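Local coordinates for cytosol aminopeptidase (Staphylococcus aureus subsp. aureus, PDB 3KZW), which probably removes N-terminal amino acids, leucine preferentially, from peptides as a metal-dependent exopeptidase of the leucyl aminopeptidase family, at residues L40-P45 with M134-S139; S257-R262 with C335-I340; I266-K271 with L325-V330; S355-E360 with I449-N454. All coordinates share one frame; numbering follows the deposited sequence.

Contact 1 lies in the N-terminal domain, while the other three share the catalytic domain, with contacts 1 and 4 farthest apart, centres about 60 Å from each other. Contacts 2 and 3 hold the same pair of antiparallel strands, 262-269 and 328-338, at their two ends: contact 3 is a regular ladder that reaches partly exposed turns, whereas contact 2 is a mostly buried join between a loop and its strand, made by a carboxylate, a water and a single strand pair. Contact 4 is a short parallel pairing whose polar atoms also reach another subunit. Buried contact 1 differs again, relying on one serine hydroxyl and one aromatic face rather than a backbone ladder.

Contact 1. Residues L40-P45 with M134-S139; sequences LIIGIP and MDSFIS
Gly43 is held from two directions at once, by the hydroxyl of Ser136 and by the ring of Phe137. Gly43 N donates to Ser136 OG at 3.0 Å, in a nearly straight bond (163°). The same oxygen bonds the carbonyl of Leu133, which can only accept, so the hydroxyl receives from the strand and gives to the residue before its own turn. A chi1 of 66° sets OG where it can serve both Gly43 N and Leu133 O. Close beside the bond, the flat Phe137 ring lies over the strand: Gly43 CA is 4.1 Å from the ring centroid, a CH-pi contact offset toward the rim, and with no side chain on the glycine the backbone itself meets the face. Ile41 CG2 comes to the ring edge, 4.3 Å from Phe137 CZ, and Ile42 CG2 packs 3.7 Å from Ser136 OG. Trp115 of helix 108-124 stacks on Phe137 from outside the contact. The other side is looser. Asp135 and Ile138 are partly exposed and do not touch the strand; the Asp135 carboxylate bonds Ser181 and Glu182 instead. Strands 39-45 and 129-133 run parallel in the mixed sheet of the N-terminal domain, bonded as far as Ile41 with Leu133. Where the second strand breaks into its 3-10 turn, the serine hydroxyl thus takes over from a main-chain carbonyl and gives a buried strand N-H its acceptor.

Contact 2. Residues S257-R262 with C335-I340; sequences SKHKPR and CAENMI
Glu337 reaches from strand 328-338 into the loop 257-262, and nearly every atom of its side chain meets Ser257. CG is anti to the backbone N (chi1 -158°) and the chain stays extended beyond it, which carries the carboxylate up to the loop. Glu337 CB starts 3.8 Å from Ser257 CB. Glu337 CG passes 4.1 Å from Ser257 OG, and Glu337 CD closes to 3.6 Å from the same oxygen. At the tip, OE2 accepts the Ser257 hydroxyl, with 2.6 Å between Ser257 OG and Glu337 OE2; the donor comes from above the carboxylate plane, 40° out of it. Glu337 OE2 also lies at the edge of the His259 ring, 3.7 Å from His259 CD2 and in the ring plane, with the carboxylate turned almost perpendicular to the imidazole. OE1 stands a little farther from that carbon. Ser257 OG meanwhile accepts from His259 N, forming an ST turn at the start of the loop. A water continues the join, giving a hydrogen to His259 O and accepting one from Glu337 N. At the far end Pro261 CB rests on Ala336 CB, and Arg262 and Cys335 form an antiparallel hydrogen-bonded pair, Arg262 N to Cys335 O being 2.8 Å. Nearby, Ile340 packs on Ile340 of both the second and the third subunit, and Lys346 of the second subunit packs on Glu337. The chemistry implies a loop held to the strand edge by a hydroxyl relay and a bridging water until the regular pairing of strand 262-269 begins.

Contact 3. Residues I266-K271 with L325-V330; sequences ITYNGK and LPVNIV
Three groups converge on Leu325 O, though only the Tyr268 hydroxyl makes a full-strength bond to it. Tyr268 OH donates to Leu325 O at 2.8 Å, tilted 24° from the carbonyl plane. Val327 N closes a weak bond back to the same oxygen, making an inverse gamma turn centred on Pro326, and Gly270 CA adds a CH...O contact. A chi1 of 165° swings the ring away from Tyr268 N and lays it along the neighbouring segment, Tyr268 CE2 4.2 Å from Val327 CG2 and CD2 against Ile329 CD1. The strands that carry this ring and Ile329, 262-269 and 328-338, pair antiparallel in the large mixed sheet of the catalytic domain, with helix 308-322 covering the face of these two residues. They form the hydrogen-bonded pair: Tyr268 N to Ile329 O is 2.8 Å, and both bonds are close to straight (170° and 172°). On the face of Thr267 and Val330, their CG2 methyls meet at 4.0 Å. Farther along, Gly270 N bonds Val327 O, and Lys271 N makes a weak 3.4 Å bond to Asn328 OD1, whose amide nitrogen serves the carbonyls of Lys273 and Glu275. The extended Lys271 chain passes Pro326 O, Lys271 CD at 3.4 Å from it, before NZ reaches a salt bridge with Glu275.

Contact 4. Residues S355-E360 with I449-N454; sequences SGETVE and IADLVN
Segments 355-360 and 449-454 run parallel, joined by Leu452 N to Thr358 O, Glu360 N to Leu452 O (2.8 Å) and Asn454 N to Glu360 O. Ahead of this ladder Thr358 and Asp451 clasp each other reciprocally. Thr358 N donates to Asp451 OD2 at 3.0 Å, almost straight at 177°, on the anti side of the carboxylate but somewhat out of its plane. In return Asp451 N donates to Thr358 OG1 at 2.9 Å; with OG1 between the backbone N and carbonyl carbon (chi1 53°), the hydroxyl faces that N-H. Both side chains have second partners on the third subunit, Thr358 OG1 with the carbonyl of Tyr165 and Asp451 OD2 with the hydroxyl of Ser167, so the clasp is also part of the subunit interface. The strands belong to a small mixed sheet of the catalytic domain, in which strand 358-360 is the middle one, between 350-352 and 452-453. Ala450 CB tucks against this strand, 3.5 Å from Glu360 N. Beyond it Glu360 extends across Ile449 at about a right angle, Glu360 OE2 3.4 Å from Ile449 CG2, while OE1 bonds the hydroxyl of Ser447. On the face of Val359 and Leu452, Val359 CG2 lies 4.3 Å from Leu452 CB. Leu452 CD1 continues to the Glu357 carboxylate, whose OE1 takes the Ser355 hydroxyl on its anti lone pair and whose OE2 bonds His471.

Contact 1. Residues L40-P45 with M134-S139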
loop_
_atom_site.group_PDB
_atom_site.type_symbol
_atom_site.label_atom_id
_atom_site.label_comp_id
_atom_site.label_asym_id
_atom_site.label_seq_id
_atom_site.Cartn_x
_atom_site.Cartn_y
_atom_site.Cartn_z
ATOM N N LEU A 40 -57.039 -12.879 1.794
ATOM C CA LEU A 40 -57.446 -11.979 0.722
ATOM C C LEU A 40 -56.366 -10.943 0.410
ATOM O O LEU A 40 -55.835 -10.306 1.321
ATOM C CB LEU A 40 -58.734 -11.268 1.137
ATOM C CG LEU A 40 -59.487 -10.412 0.124
ATOM C CD1 LEU A 40 -60.200 -11.299 -0.874
ATOM C CD2 LEU A 40 -60.482 -9.521 0.841
ATOM N N ILE A 41 -56.051 -10.774 -0.876
ATOM C CA ILE A 41 -55.041 -9.800 -1.311
ATOM C C ILE A 41 -55.649 -8.701 -2.187
ATOM O O ILE A 41 -56.274 -8.987 -3.214
ATOM C CB ILE A 41 -53.860 -10.468 -2.067
ATOM C CG1 ILE A 41 -53.215 -11.570 -1.220
ATOM C CG2 ILE A 41 -52.819 -9.419 -2.471
ATOM C CD1 ILE A 41 -52.339 -12.526 -2.007
ATOM N N ILE A 42 -55.457 -7.450 -1.770
ATOM C CA ILE A 42 -55.937 -6.280 -2.509
ATOM C C ILE A 42 -54.828 -5.239 -2.643
ATOM O O ILE A 42 -54.092 -4.984 -1.692
ATOM C CB ILE A 42 -57.160 -5.625 -1.815
ATOM C CG1 ILE A 42 -58.268 -6.658 -1.566
ATOM C CG2 ILE A 42 -57.690 -4.445 -2.640
ATOM C CD1 ILE A 42 -59.436 -6.146 -0.743
ATOM N N GLY A 43 -54.708 -4.651 -3.830
ATOM C CA GLY A 43 -53.793 -3.535 -4.054
ATOM C C GLY A 43 -54.466 -2.216 -3.721
ATOM O O GLY A 43 -55.619 -1.992 -4.093
ATOM N N ILE A 44 -53.746 -1.342 -3.024
ATOM C CA ILE A 44 -54.310 -0.069 -2.574
ATOM C C ILE A 44 -53.587 1.136 -3.184
ATOM O O ILE A 44 -52.396 1.340 -2.935
ATOM C CB ILE A 44 -54.343 0.033 -1.017
ATOM C CG1 ILE A 44 -55.165 -1.112 -0.395
ATOM C CG2 ILE A 44 -54.863 1.403 -0.561
ATOM C CD1 ILE A 44 -56.630 -1.192 -0.831
ATOM N N PRO A 45 -54.312 1.933 -3.993
ATOM C CA PRO A 45 -53.779 3.154 -4.593
ATOM C C PRO A 45 -53.976 4.377 -3.701
ATOM O O PRO A 45 -54.663 4.294 -2.679
ATOM C CB PRO A 45 -54.613 3.297 -5.862
ATOM C CG PRO A 45 -55.931 2.717 -5.497
ATOM C CD PRO A 45 -55.681 1.648 -4.462
ATOM N N MET A 134 -57.469 -9.178 -8.677
ATOM C CA MET A 134 -56.635 -8.657 -9.759
ATOM C C MET A 134 -57.092 -7.291 -10.291
ATOM O O MET A 134 -56.265 -6.492 -10.739
ATOM C CB MET A 134 -56.542 -9.689 -10.893
ATOM C CG MET A 134 -55.455 -9.416 -11.937
ATOM S SD MET A 134 -53.785 -9.211 -11.265
ATOM C CE MET A 134 -53.368 -10.901 -10.832
ATOM N N ASP A 135 -58.398 -7.029 -10.226
ATOM C CA ASP A 135 -58.972 -5.768 -10.702
ATOM C C ASP A 135 -58.457 -4.540 -9.953
ATOM O O ASP A 135 -58.476 -3.431 -10.491
ATOM C CB ASP A 135 -60.502 -5.813 -10.640
ATOM C CG ASP A 135 -61.108 -6.766 -11.662
ATOM O OD1 ASP A 135 -60.385 -7.238 -12.567
ATOM O OD2 ASP A 135 -62.322 -7.038 -11.561
ATOM N N SER A 136 -57.997 -4.743 -8.720
ATOM C CA SER A 136 -57.461 -3.659 -7.900
ATOM C C SER A 136 -56.035 -3.286 -8.302
ATOM O O SER A 136 -55.514 -2.256 -7.872
ATOM C CB SER A 136 -57.518 -4.028 -6.412
ATOM O OG SER A 136 -56.652 -5.109 -6.108
ATOM N N PHE A 137 -55.411 -4.132 -9.120
ATOM C CA PHE A 137 -54.044 -3.907 -9.593
ATOM C C PHE A 137 -54.001 -3.278 -10.984
ATOM O O PHE A 137 -52.994 -2.680 -11.370
ATOM C CB PHE A 137 -53.259 -5.220 -9.593
ATOM C CG PHE A 137 -52.887 -5.705 -8.220
ATOM C CD1 PHE A 137 -53.787 -6.442 -7.458
ATOM C CD2 PHE A 137 -51.634 -5.427 -7.690
ATOM C CE1 PHE A 137 -53.450 -6.888 -6.193
ATOM C CE2 PHE A 137 -51.286 -5.874 -6.421
ATOM C CZ PHE A 137 -52.198 -6.607 -5.672
ATOM N N ILE A 138 -55.099 -3.417 -11.724
ATOM C CA ILE A 138 -55.202 -2.929 -13.095
ATOM C C ILE A 138 -55.924 -1.591 -13.128
ATOM O O ILE A 138 -57.029 -1.454 -12.599
ATOM C CB ILE A 138 -55.944 -3.944 -13.995
ATOM C CG1 ILE A 138 -55.269 -5.318 -13.917
ATOM C CG2 ILE A 138 -56.016 -3.444 -15.444
ATOM C CD1 ILE A 138 -56.200 -6.485 -14.203
ATOM N N SER A 139 -55.288 -0.604 -13.749
ATOM C CA SER A 139 -55.874 0.722 -13.846
ATOM C C SER A 139 -56.185 1.080 -15.286
ATOM O O SER A 139 -55.785 0.381 -16.221
ATOM C CB SER A 139 -54.947 1.773 -13.227
ATOM O OG SER A 139 -53.826 2.015 -14.057
#

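Contact 2. Residues S257-R262 with C335-I340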
loop_
_atom_site.group_PDB
_atom_site.type_symbol
_atom_site.label_atom_id
_atom_site.label_comp_id
_atom_site.label_asym_id
_atom_site.label_seq_id
_atom_site.Cartn_x
_atom_site.Cartn_y
_atom_site.Cartn_z
ATOM N N SER A 257 -5.350 -24.999 -14.796
ATOM C CA SER A 257 -6.274 -25.686 -13.903
ATOM C C SER A 257 -6.269 -27.188 -14.157
ATOM O O SER A 257 -5.931 -27.637 -15.254
ATOM C CB SER A 257 -7.688 -25.139 -14.091
ATOM O OG SER A 257 -8.630 -25.905 -13.362
ATOM N N LYS A 258 -6.643 -27.956 -13.136
ATOM C CA LYS A 258 -6.854 -29.395 -13.282
ATOM C C LYS A 258 -8.059 -29.632 -14.185
ATOM O O LYS A 258 -8.073 -30.573 -14.984
ATOM C CB LYS A 258 -7.075 -30.059 -11.919
ATOM C CG LYS A 258 -7.149 -31.585 -11.967
ATOM C CD LYS A 258 -6.990 -32.208 -10.581
ATOM C CE LYS A 258 -8.325 -32.352 -9.857
ATOM N NZ LYS A 258 -9.066 -33.571 -10.299
ATOM N N HIS A 259 -9.059 -28.763 -14.050
ATOM C CA HIS A 259 -10.271 -28.829 -14.848
ATOM C C HIS A 259 -10.097 -27.976 -16.102
ATOM O O HIS A 259 -10.239 -26.748 -16.062
ATOM C CB HIS A 259 -11.474 -28.368 -14.023
ATOM C CG HIS A 259 -11.464 -28.875 -12.615
ATOM N ND1 HIS A 259 -11.735 -30.187 -12.292
ATOM C CD2 HIS A 259 -11.208 -28.246 -11.443
ATOM C CE1 HIS A 259 -11.650 -30.344 -10.984
ATOM N NE2 HIS A 259 -11.333 -29.181 -10.444
ATOM N N LYS A 260 -9.780 -28.646 -17.207
ATOM C CA LYS A 260 -9.453 -27.995 -18.478
ATOM C C LYS A 260 -10.653 -27.290 -19.123
ATOM O O LYS A 260 -11.800 -27.661 -18.858
ATOM C CB LYS A 260 -8.847 -29.013 -19.451
ATOM C CG LYS A 260 -7.648 -29.786 -18.906
ATOM C CD LYS A 260 -6.450 -28.885 -18.629
ATOM C CE LYS A 260 -5.374 -29.646 -17.877
ATOM N NZ LYS A 260 -4.333 -28.735 -17.341
ATOM N N PRO A 261 -10.389 -26.274 -19.976
ATOM C CA PRO A 261 -11.437 -25.463 -20.603
ATOM C C PRO A 261 -12.382 -26.235 -21.530
ATOM O O PRO A 261 -12.067 -27.345 -21.965
ATOM C CB PRO A 261 -10.646 -24.420 -21.406
ATOM C CG PRO A 261 -9.311 -25.021 -21.606
ATOM C CD PRO A 261 -9.047 -25.795 -20.359
ATOM N N ARG A 262 -13.538 -25.634 -21.808
ATOM C CA ARG A 262 -14.532 -26.190 -22.721
ATOM C C ARG A 262 -15.106 -25.072 -23.582
ATOM O O ARG A 262 -15.150 -23.911 -23.154
ATOM C CB ARG A 262 -15.674 -26.861 -21.947
ATOM C CG ARG A 262 -15.292 -28.086 -21.122
ATOM C CD ARG A 262 -15.033 -29.298 -21.998
ATOM N NE ARG A 262 -14.868 -30.516 -21.208
ATOM C CZ ARG A 262 -13.714 -30.942 -20.702
ATOM N NH1 ARG A 262 -12.597 -30.253 -20.890
ATOM N NH2 ARG A 262 -13.676 -32.064 -20.002
ATOM N N CYS A 335 -15.562 -21.436 -21.719
ATOM C CA CYS A 335 -15.464 -21.837 -20.315
ATOM C C CYS A 335 -14.053 -22.258 -19.940
ATOM O O CYS A 335 -13.448 -23.072 -20.629
ATOM C CB CYS A 335 -16.439 -22.975 -20.020
ATOM S SG CYS A 335 -18.131 -22.645 -20.550
ATOM N N ALA A 336 -13.542 -21.696 -18.846
ATOM C CA ALA A 336 -12.198 -21.987 -18.347
ATOM C C ALA A 336 -12.086 -21.616 -16.874
ATOM O O ALA A 336 -12.946 -20.917 -16.335
ATOM C CB ALA A 336 -11.147 -21.237 -19.158
ATOM N N GLU A 337 -11.023 -22.093 -16.231
ATOM C CA GLU A 337 -10.725 -21.754 -14.843
ATOM C C GLU A 337 -9.320 -21.151 -14.776
ATOM O O GLU A 337 -8.336 -21.819 -15.098
ATOM C CB GLU A 337 -10.834 -23.000 -13.959
ATOM C CG GLU A 337 -11.061 -22.718 -12.482
ATOM C CD GLU A 337 -11.100 -23.985 -11.636
ATOM O OE1 GLU A 337 -12.165 -24.283 -11.053
ATOM O OE2 GLU A 337 -10.069 -24.684 -11.550
ATOM N N ASN A 338 -9.238 -19.885 -14.374
ATOM C CA ASN A 338 -7.970 -19.147 -14.348
ATOM C C ASN A 338 -7.169 -19.421 -13.076
ATOM O O ASN A 338 -7.403 -18.795 -12.045
ATOM C CB ASN A 338 -8.230 -17.642 -14.511
ATOM C CG ASN A 338 -6.977 -16.856 -14.884
ATOM O OD1 ASN A 338 -5.932 -17.426 -15.196
ATOM N ND2 ASN A 338 -7.086 -15.537 -14.859
ATOM N N MET A 339 -6.217 -20.350 -13.167
ATOM C CA MET A 339 -5.485 -20.856 -11.999
ATOM C C MET A 339 -3.965 -20.747 -12.148
ATOM O O MET A 339 -3.454 -20.522 -13.246
ATOM C CB MET A 339 -5.867 -22.314 -11.731
ATOM C CG MET A 339 -7.330 -22.555 -11.375
ATOM S SD MET A 339 -7.691 -22.426 -9.613
ATOM C CE MET A 339 -8.065 -20.689 -9.470
ATOM N N ILE A 340 -3.253 -20.914 -11.033
ATOM C CA ILE A 340 -1.789 -20.893 -11.011
ATOM C C ILE A 340 -1.242 -22.313 -10.866
ATOM O O ILE A 340 -1.667 -23.059 -9.979
ATOM C CB ILE A 340 -1.242 -20.036 -9.834
ATOM C CG1 ILE A 340 -1.753 -18.599 -9.912
ATOM C CG2 ILE A 340 0.289 -20.054 -9.807
ATOM C CD1 ILE A 340 -1.539 -17.800 -8.645
HETATM O O HOH W 1 -9.726 -24.316 -17.372
#

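Contact 3. Residues I266-K271 with L325-V330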
loop_
_atom_site.group_PDB
_atom_site.type_symbol
_atom_site.label_atom_id
_atom_site.label_comp_id
_atom_site.label_asym_id
_atom_site.label_seq_id
_atom_site.Cartn_x
_atom_site.Cartn_y
_atom_site.Cartn_z
ATOM N N ILE A 266 -24.467 -23.543 -28.512
ATOM C CA ILE A 266 -25.900 -23.728 -28.308
ATOM C C ILE A 266 -26.662 -23.146 -29.494
ATOM O O ILE A 266 -26.584 -21.948 -29.754
ATOM C CB ILE A 266 -26.373 -23.039 -27.003
ATOM C CG1 ILE A 266 -25.599 -23.571 -25.794
ATOM C CG2 ILE A 266 -27.870 -23.229 -26.798
ATOM C CD1 ILE A 266 -25.697 -22.691 -24.561
ATOM N N THR A 267 -27.392 -23.991 -30.216
ATOM C CA THR A 267 -28.180 -23.521 -31.358
ATOM C C THR A 267 -29.681 -23.663 -31.124
ATOM O O THR A 267 -30.154 -24.691 -30.635
ATOM C CB THR A 267 -27.787 -24.219 -32.685
ATOM O OG1 THR A 267 -27.866 -25.638 -32.525
ATOM C CG2 THR A 267 -26.373 -23.839 -33.102
ATOM N N TYR A 268 -30.418 -22.610 -31.467
ATOM C CA TYR A 268 -31.872 -22.624 -31.426
ATOM C C TYR A 268 -32.415 -22.032 -32.721
ATOM O O TYR A 268 -32.189 -20.860 -33.016
ATOM C CB TYR A 268 -32.387 -21.848 -30.209
ATOM C CG TYR A 268 -33.859 -21.495 -30.267
ATOM C CD1 TYR A 268 -34.841 -22.463 -30.061
ATOM C CD2 TYR A 268 -34.269 -20.189 -30.526
ATOM C CE1 TYR A 268 -36.196 -22.138 -30.118
ATOM C CE2 TYR A 268 -35.618 -19.854 -30.583
ATOM C CZ TYR A 268 -36.576 -20.832 -30.376
ATOM O OH TYR A 268 -37.912 -20.504 -30.431
ATOM N N ASN A 269 -33.120 -22.856 -33.493
ATOM C CA ASN A 269 -33.708 -22.421 -34.754
ATOM C C ASN A 269 -35.216 -22.212 -34.624
ATOM O O ASN A 269 -36.010 -23.118 -34.885
ATOM C CB ASN A 269 -33.368 -23.408 -35.877
ATOM C CG ASN A 269 -31.877 -23.454 -36.181
ATOM O OD1 ASN A 269 -31.293 -22.471 -36.636
ATOM N ND2 ASN A 269 -31.255 -24.601 -35.930
ATOM N N GLY A 270 -35.596 -21.004 -34.216
ATOM C CA GLY A 270 -36.987 -20.682 -33.909
ATOM C C GLY A 270 -37.866 -20.313 -35.087
ATOM O O GLY A 270 -39.091 -20.302 -34.962
ATOM N N LYS A 271 -37.257 -19.992 -36.224
ATOM C CA LYS A 271 -38.038 -19.683 -37.421
ATOM C C LYS A 271 -37.740 -20.680 -38.544
ATOM O O LYS A 271 -38.556 -20.891 -39.442
ATOM C CB LYS A 271 -37.935 -18.204 -37.825
ATOM C CG LYS A 271 -36.539 -17.616 -37.892
ATOM C CD LYS A 271 -36.600 -16.186 -38.424
ATOM C CE LYS A 271 -35.236 -15.512 -38.363
ATOM N NZ LYS A 271 -35.285 -14.106 -38.859
ATOM N N LEU A 325 -40.009 -18.227 -29.634
ATOM C CA LEU A 325 -39.819 -17.018 -30.429
ATOM C C LEU A 325 -39.302 -17.354 -31.823
ATOM O O LEU A 325 -38.422 -18.207 -31.967
ATOM C CB LEU A 325 -38.856 -16.054 -29.730
ATOM C CG LEU A 325 -39.224 -15.512 -28.342
ATOM C CD1 LEU A 325 -38.099 -14.642 -27.810
ATOM C CD2 LEU A 325 -40.539 -14.736 -28.353
ATOM N N PRO A 326 -39.850 -16.687 -32.857
ATOM C CA PRO A 326 -39.416 -16.919 -34.235
ATOM C C PRO A 326 -38.066 -16.261 -34.542
ATOM O O PRO A 326 -37.984 -15.367 -35.388
ATOM C CB PRO A 326 -40.543 -16.293 -35.066
ATOM C CG PRO A 326 -41.108 -15.233 -34.195
ATOM C CD PRO A 326 -40.962 -15.717 -32.782
ATOM N N VAL A 327 -37.022 -16.709 -33.848
ATOM C CA VAL A 327 -35.665 -16.199 -34.048
ATOM C C VAL A 327 -34.644 -17.330 -34.086
ATOM O O VAL A 327 -34.823 -18.357 -33.431
ATOM C CB VAL A 327 -35.246 -15.174 -32.953
ATOM C CG1 VAL A 327 -35.969 -13.848 -33.141
ATOM C CG2 VAL A 327 -35.477 -15.730 -31.544
ATOM N N ASN A 328 -33.581 -17.137 -34.861
ATOM C CA ASN A 328 -32.460 -18.066 -34.871
ATOM C C ASN A 328 -31.346 -17.535 -33.986
ATOM O O ASN A 328 -30.911 -16.396 -34.147
ATOM C CB ASN A 328 -31.950 -18.306 -36.294
ATOM C CG ASN A 328 -32.930 -19.099 -37.148
ATOM O OD1 ASN A 328 -33.912 -19.651 -36.650
ATOM N ND2 ASN A 328 -32.661 -19.157 -38.443
ATOM N N ILE A 329 -30.905 -18.359 -33.038
ATOM C CA ILE A 329 -29.854 -17.976 -32.098
ATOM C C ILE A 329 -28.733 -19.013 -32.077
ATOM O O ILE A 329 -28.987 -20.220 -32.025
ATOM C CB ILE A 329 -30.404 -17.787 -30.654
ATOM C CG1 ILE A 329 -31.467 -16.685 -30.612
ATOM C CG2 ILE A 329 -29.275 -17.459 -29.678
ATOM C CD1 ILE A 329 -32.312 -16.684 -29.351
ATOM N N VAL A 330 -27.496 -18.527 -32.131
ATOM C CA VAL A 330 -26.329 -19.349 -31.851
ATOM C C VAL A 330 -25.608 -18.789 -30.625
ATOM O O VAL A 330 -25.231 -17.618 -30.592
ATOM C CB VAL A 330 -25.384 -19.501 -33.086
ATOM C CG1 VAL A 330 -24.849 -18.148 -33.568
ATOM C CG2 VAL A 330 -24.239 -20.457 -32.773
#

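Contact 4. Residues S355-E360 with I449-N454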
loop_
_atom_site.group_PDB
_atom_site.type_symbol
_atom_site.label_atom_id
_atom_site.label_comp_id
_atom_site.label_asym_id
_atom_site.label_seq_id
_atom_site.Cartn_x
_atom_site.Cartn_y
_atom_site.Cartn_z
ATOM N N SER A 355 -8.023 -16.619 -34.623
ATOM C CA SER A 355 -7.948 -15.764 -35.806
ATOM C C SER A 355 -6.634 -15.933 -36.569
ATOM O O SER A 355 -6.548 -15.586 -37.749
ATOM C CB SER A 355 -8.138 -14.296 -35.419
ATOM O OG SER A 355 -7.017 -13.801 -34.707
ATOM N N GLY A 356 -5.618 -16.462 -35.889
ATOM C CA GLY A 356 -4.287 -16.622 -36.470
ATOM C C GLY A 356 -3.339 -15.516 -36.048
ATOM O O GLY A 356 -2.138 -15.584 -36.310
ATOM N N GLU A 357 -3.888 -14.494 -35.396
ATOM C CA GLU A 357 -3.107 -13.370 -34.888
ATOM C C GLU A 357 -2.376 -13.747 -33.604
ATOM O O GLU A 357 -2.863 -14.563 -32.817
ATOM C CB GLU A 357 -4.016 -12.167 -34.628
ATOM C CG GLU A 357 -4.605 -11.547 -35.882
ATOM C CD GLU A 357 -5.698 -10.540 -35.580
ATOM O OE1 GLU A 357 -6.752 -10.948 -35.038
ATOM O OE2 GLU A 357 -5.503 -9.342 -35.895
ATOM N N THR A 358 -1.207 -13.147 -33.399
ATOM C CA THR A 358 -0.428 -13.364 -32.181
ATOM C C THR A 358 -0.782 -12.340 -31.106
ATOM O O THR A 358 -0.935 -11.152 -31.392
ATOM C CB THR A 358 1.090 -13.316 -32.446
ATOM O OG1 THR A 358 1.420 -12.102 -33.130
ATOM C CG2 THR A 358 1.528 -14.509 -33.285
ATOM N N VAL A 359 -0.913 -12.820 -29.870
ATOM C CA VAL A 359 -1.298 -11.983 -28.735
ATOM C C VAL A 359 -0.264 -12.094 -27.618
ATOM O O VAL A 359 0.022 -13.191 -27.140
ATOM C CB VAL A 359 -2.701 -12.372 -28.182
ATOM C CG1 VAL A 359 -3.085 -11.490 -26.995
ATOM C CG2 VAL A 359 -3.760 -12.280 -29.275
ATOM N N GLU A 360 0.301 -10.958 -27.219
ATOM C CA GLU A 360 1.178 -10.901 -26.055
ATOM C C GLU A 360 0.335 -10.663 -24.808
ATOM O O GLU A 360 -0.442 -9.708 -24.747
ATOM C CB GLU A 360 2.224 -9.794 -26.210
ATOM C CG GLU A 360 3.223 -9.708 -25.053
ATOM C CD GLU A 360 4.155 -8.504 -25.141
ATOM O OE1 GLU A 360 3.729 -7.436 -25.634
ATOM O OE2 GLU A 360 5.323 -8.625 -24.708
ATOM N N ILE A 449 6.343 -7.188 -29.774
ATOM C CA ILE A 449 6.617 -8.546 -30.239
ATOM C C ILE A 449 5.466 -9.179 -31.041
ATOM O O ILE A 449 5.699 -9.777 -32.095
ATOM C CB ILE A 449 7.080 -9.453 -29.059
ATOM C CG1 ILE A 449 7.438 -10.859 -29.545
ATOM C CG2 ILE A 449 6.036 -9.478 -27.933
ATOM C CD1 ILE A 449 8.246 -11.661 -28.549
ATOM N N ALA A 450 4.236 -9.027 -30.556
ATOM C CA ALA A 450 3.079 -9.678 -31.169
ATOM C C ALA A 450 2.208 -8.710 -31.971
ATOM O O ALA A 450 2.452 -7.504 -31.975
ATOM C CB ALA A 450 2.249 -10.390 -30.100
ATOM N N ASP A 451 1.201 -9.255 -32.653
ATOM C CA ASP A 451 0.216 -8.452 -33.383
ATOM C C ASP A 451 -0.633 -7.629 -32.425
ATOM O O ASP A 451 -0.949 -6.472 -32.706
ATOM C CB ASP A 451 -0.698 -9.346 -34.230
ATOM C CG ASP A 451 0.045 -10.071 -35.340
ATOM O OD1 ASP A 451 0.893 -9.447 -36.007
ATOM O OD2 ASP A 451 -0.232 -11.268 -35.561
ATOM N N LEU A 452 -1.004 -8.239 -31.299
ATOM C CA LEU A 452 -1.869 -7.602 -30.307
ATOM C C LEU A 452 -1.335 -7.755 -28.883
ATOM O O LEU A 452 -0.548 -8.659 -28.592
ATOM C CB LEU A 452 -3.294 -8.164 -30.392
ATOM C CG LEU A 452 -4.079 -8.002 -31.699
ATOM C CD1 LEU A 452 -5.256 -8.958 -31.732
ATOM C CD2 LEU A 452 -4.536 -6.565 -31.915
ATOM N N VAL A 453 -1.770 -6.850 -28.009
ATOM C CA VAL A 453 -1.465 -6.914 -26.581
ATOM C C VAL A 453 -2.786 -6.872 -25.801
ATOM O O VAL A 453 -3.741 -6.217 -26.232
ATOM C CB VAL A 453 -0.475 -5.786 -26.150
ATOM C CG1 VAL A 453 -1.132 -4.402 -26.188
ATOM C CG2 VAL A 453 0.114 -6.071 -24.779
ATOM N N ASN A 454 -2.850 -7.582 -24.676
ATOM C CA ASN A 454 -4.112 -7.729 -23.946
ATOM C C ASN A 454 -4.321 -6.725 -22.808
ATOM O O ASN A 454 -5.357 -6.745 -22.140
ATOM C CB ASN A 454 -4.297 -9.174 -23.446
ATOM C CG ASN A 454 -3.611 -9.439 -22.112
ATOM O OD1 ASN A 454 -2.481 -9.005 -21.875
ATOM N ND2 ASN A 454 -4.295 -10.167 -21.236
#